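Family 88 glycosyl hydrolase (Bacteroides thetaiotaomicron, PDB 5NOA) probably cleaves glycosidic bonds in plant-derived polysaccharides, such as unsaturated rhamnogalacturonan fragments or the arabinogalactan glycans of gum arabic. Local coordinates at residues W321-L324 with S325-L329; V372-L375 with E376-Q380. All blocks are in the same frame, centred on the assembly; numbering follows the deposited sequence.

Contact 1. Residues W321-L324 with S325-L329; sequences WKYL and STVAL
Ser325 lies one turn beyond Trp321 and is bound to it through both backbone and side chain. Its OG gives a hydrogen bond to Trp321 O at 2.8 Å, while its own backbone N reaches the same Trp321 O at 2.9 Å. The two donors come from opposite faces of that carbonyl plane. A serine suits this place because a chi1 of 64° turns its short hydroxyl arm back to Trp321 O, while the helical backbone places CB over one face of the indole, 4.0 Å from the centroid of the Trp321 five-membered ring, as a CH-pi contact. The Trp321 side chain also packs on Val33, Ala368 and Arg371.

The other tightly packed part is Tyr323. With CG anti to its N (chi1 162°), the ring lies beside the following turn, where its CE1 meets Val327 CG1 at 3.6 Å and its CE2 meets Ala328 CB at 4.1 Å. The phenol OH is hydrogen-bonded to Thr289. Leu324 is buried too, its side chain packing on Phe364 and Thr296.

Solvent lies on the side of Lys322, Thr326 and Val327. The CA-CB bond of Lys322 points away from the following turn, and its chain is extended as far as CE; Thr326 OG1 turns back to Lys322 O, a bond so short that its exact length is doubtful.

Helix 310-328 widens into a pi-type turn as it ends. Tyr323 O accepts from Val327 N at 2.9 Å and from Ala328 N at 3.1 Å, and Leu324 O takes Leu329 N at 3.0 Å. Trp321 O and Tyr323 O thus each have two donors near a helix end, where carbonyls begin to lose their usual backbone partners.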
# COMPACT_ATOMS: atom_id res chain seq x y z
N TRP A 321 8.27 14.48 2.07
CA TRP A 321 7.29 15.29 1.32
C TRP A 321 7.97 16.31 0.45
O TRP A 321 7.52 16.62 -0.65
CB TRP A 321 6.25 15.95 2.24
CG TRP A 321 5.29 16.74 1.43
CD1 TRP A 321 5.29 18.09 1.29
CD2 TRP A 321 4.30 16.23 0.55
NE1 TRP A 321 4.31 18.46 0.39
CE2 TRP A 321 3.70 17.33 -0.08
CE3 TRP A 321 3.85 14.93 0.24
CZ2 TRP A 321 2.69 17.17 -1.02
CZ3 TRP A 321 2.85 14.79 -0.69
CH2 TRP A 321 2.28 15.91 -1.29
N LYS A 322 9.08 16.87 0.93
CA LYS A 322 9.85 17.75 0.12
C LYS A 322 10.30 17.08 -1.21
O LYS A 322 10.13 17.63 -2.29
CB LYS A 322 11.01 18.27 0.94
CG LYS A 322 11.98 19.07 0.14
CD LYS A 322 13.00 19.69 1.07
CE LYS A 322 14.14 20.32 0.31
NZ LYS A 322 13.66 21.59 -0.27
N TYR A 323 10.81 15.86 -1.11
CA TYR A 323 11.14 15.11 -2.30
C TYR A 323 9.91 14.88 -3.18
O TYR A 323 9.95 15.08 -4.40
CB TYR A 323 11.79 13.76 -1.91
CG TYR A 323 11.74 12.78 -3.07
CD1 TYR A 323 12.61 12.89 -4.15
CD2 TYR A 323 10.75 11.83 -3.15
CE1 TYR A 323 12.51 12.07 -5.25
CE2 TYR A 323 10.65 10.98 -4.23
CZ TYR A 323 11.52 11.12 -5.30
OH TYR A 323 11.45 10.33 -6.43
N LEU A 324 8.81 14.42 -2.57
CA LEU A 324 7.64 14.09 -3.39
C LEU A 324 7.10 15.29 -4.13
O LEU A 324 6.72 15.17 -5.27
CB LEU A 324 6.55 13.47 -2.52
CG LEU A 324 6.87 12.09 -1.95
CD1 LEU A 324 5.85 11.70 -0.89
CD2 LEU A 324 6.93 11.04 -3.05
N SER A 325 7.06 16.42 -3.46
CA SER A 325 6.45 17.61 -4.02
C SER A 325 7.31 18.40 -4.97
O SER A 325 6.78 19.10 -5.82
CB SER A 325 5.91 18.48 -2.89
OG SER A 325 6.92 18.95 -2.07
N THR A 326 8.62 18.26 -4.82
CA THR A 326 9.59 19.00 -5.63
C THR A 326 10.23 18.23 -6.75
O THR A 326 10.61 18.84 -7.74
CB THR A 326 10.73 19.60 -4.77
OG1 THR A 326 11.50 18.56 -4.13
CG2 THR A 326 10.14 20.44 -3.78
N VAL A 327 10.46 16.95 -6.53
CA VAL A 327 11.21 16.14 -7.48
C VAL A 327 10.29 15.14 -8.18
O VAL A 327 10.29 15.07 -9.43
CB VAL A 327 12.39 15.43 -6.79
CG1 VAL A 327 13.13 14.56 -7.77
CG2 VAL A 327 13.32 16.45 -6.14
N ALA A 328 9.51 14.38 -7.42
CA ALA A 328 8.64 13.38 -8.05
C ALA A 328 7.50 14.02 -8.85
O ALA A 328 7.20 13.61 -9.97
CB ALA A 328 8.08 12.43 -7.02
N LEU A 329 6.84 15.01 -8.27
CA LEU A 329 5.69 15.65 -8.89
C LEU A 329 6.10 16.55 -10.03
O LEU A 329 6.99 17.36 -9.89
CB LEU A 329 4.99 16.49 -7.84
CG LEU A 329 3.80 17.35 -8.29
CD1 LEU A 329 2.64 16.48 -8.77
CD2 LEU A 329 3.37 18.21 -7.12

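Contact 2. Residues V372-L375 with E376-Q380; sequences VRYL and ESLIQ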
# COMPACT_ATOMS: atom_id res chain seq x y z
N VAL A 372 -2.46 16.43 4.21
CA VAL A 372 -3.54 17.40 4.45
C VAL A 372 -4.08 17.26 5.85
O VAL A 372 -4.29 18.27 6.55
CB VAL A 372 -4.65 17.26 3.40
CG1 VAL A 372 -5.87 18.10 3.77
CG2 VAL A 372 -4.15 17.65 2.04
N ARG A 373 -4.32 16.02 6.27
CA ARG A 373 -4.82 15.78 7.63
C ARG A 373 -3.88 16.32 8.71
O ARG A 373 -4.30 16.95 9.69
CB ARG A 373 -5.16 14.31 7.84
CG ARG A 373 -6.24 13.82 6.86
CD ARG A 373 -6.62 12.39 7.11
NE ARG A 373 -7.55 11.87 6.08
CZ ARG A 373 -7.22 11.07 5.07
NH1 ARG A 373 -5.96 10.61 4.85
NH2 ARG A 373 -8.20 10.68 4.25
N TYR A 374 -2.58 16.10 8.54
CA TYR A 374 -1.58 16.68 9.45
C TYR A 374 -1.61 18.21 9.44
O TYR A 374 -1.68 18.85 10.50
CB TYR A 374 -0.18 16.18 9.06
CG TYR A 374 0.91 16.97 9.70
CD1 TYR A 374 1.10 16.93 11.07
CD2 TYR A 374 1.74 17.76 8.94
CE1 TYR A 374 2.08 17.68 11.67
CE2 TYR A 374 2.74 18.50 9.54
CZ TYR A 374 2.90 18.46 10.90
OH TYR A 374 3.90 19.24 11.48
N LEU A 375 -1.56 18.82 8.25
CA LEU A 375 -1.51 20.27 8.18
C LEU A 375 -2.75 20.92 8.77
O LEU A 375 -2.64 21.98 9.37
CB LEU A 375 -1.27 20.72 6.74
CG LEU A 375 0.08 20.35 6.16
CD1 LEU A 375 0.05 20.61 4.67
CD2 LEU A 375 1.24 21.06 6.84
N GLU A 376 -3.91 20.30 8.58
CA GLU A 376 -5.13 20.88 9.08
C GLU A 376 -5.21 20.84 10.60
O GLU A 376 -6.02 21.59 11.17
CB GLU A 376 -6.35 20.22 8.43
CG GLU A 376 -6.51 20.60 6.96
CD GLU A 376 -7.73 20.08 6.28
OE1 GLU A 376 -7.98 20.49 5.11
OE2 GLU A 376 -8.39 19.22 6.87
N SER A 377 -4.41 19.98 11.24
CA SER A 377 -4.32 19.87 12.73
C SER A 377 -3.58 21.05 13.34
O SER A 377 -3.69 21.31 14.51
CB SER A 377 -3.56 18.54 13.17
OG SER A 377 -2.05 18.55 13.11
N LEU A 378 -2.78 21.76 12.55
CA LEU A 378 -1.90 22.77 13.11
C LEU A 378 -2.72 24.06 13.46
O LEU A 378 -3.68 24.41 12.78
CB LEU A 378 -0.69 23.07 12.16
CG LEU A 378 0.15 21.81 11.83
CD1 LEU A 378 1.23 22.19 10.81
CD2 LEU A 378 0.82 21.21 13.06
N ILE A 379 -2.27 24.80 14.45
CA ILE A 379 -3.00 26.06 14.80
C ILE A 379 -2.97 27.05 13.63
O ILE A 379 -1.94 27.23 13.03
CB ILE A 379 -2.37 26.73 16.01
CG1 ILE A 379 -2.45 25.85 17.24
CG2 ILE A 379 -3.00 28.09 16.31
CD1 ILE A 379 -3.87 25.55 17.75
N GLN A 380 -4.11 27.69 13.34
CA GLN A 380 -4.22 28.76 12.33
C GLN A 380 -4.02 30.09 13.03
O GLN A 380 -4.87 30.54 13.82
CB GLN A 380 -5.60 28.74 11.66
CG GLN A 380 -5.93 27.44 10.96
CD GLN A 380 -4.86 27.05 9.99
OE1 GLN A 380 -4.86 27.47 8.82
NE2 GLN A 380 -3.92 26.24 10.47
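Tyr374 and Leu378 meet where helix 358-377 runs out. Both methyls of the leucine approach the phenol end of the ring, with Leu378 CD2 and CD1 each 4.0 Å from Tyr374 OH. A branched leucine suits the spot because it can put both methyls there while CD1 also meets Leu375 CD2, at 4.1 Å. Val372 and Glu376 run side by side, Val372 CG1 lying 3.5 Å from Glu376 OE1.

The backbone sets this geometry. Tyr374 O is gripped twice by Ser377: chi1 of 80° turns OG back to bond it at 2.7 Å on a lone pair in the carbonyl plane, while N, at 3.0 Å, sits well above that plane. Leu378 N then bonds Leu375 O at 3.2 Å, again from above the plane. These three-residue spacings follow the last regular bond, Glu376 N to Val372 O at 2.9 Å, and Ser377 N keeps a weak link to Arg373 O. This is the fraying C-terminus of a helix in an alpha/alpha barrel, the fold expected of the six-hairpin clan.

Further out, the Tyr374 ring packs on Gln300 and Asn304 of helix 289-304 and on Gln314 and Glu318 of helix 310-328, so an alanine here would probably open a gap beside these two helices and leave Leu378 free to turn. The Val372 side chain packs on Val33 and Ile37, while Arg373 is anchored by salt bridges to Glu67 and Glu370.

Contacts 1 and 2 are the C-terminal ends of two helices that follow each other in the chain: 310-328, closed by contact 1, and 358-377, closed by contact 2. Their centres are 19 Å apart and their nearest atoms about 6 Å, so they do not touch directly. The helices themselves do meet, side chains of each reaching the other. Side chains of both contacts also touch helix 29-47, the first of the chain, and helix 289-304, so the N-terminal helix packs with the last ones. Contact 1 is partly buried, whereas contact 2 lies at the surface, 24 Å from the chain centre, where the C-terminal tail departs.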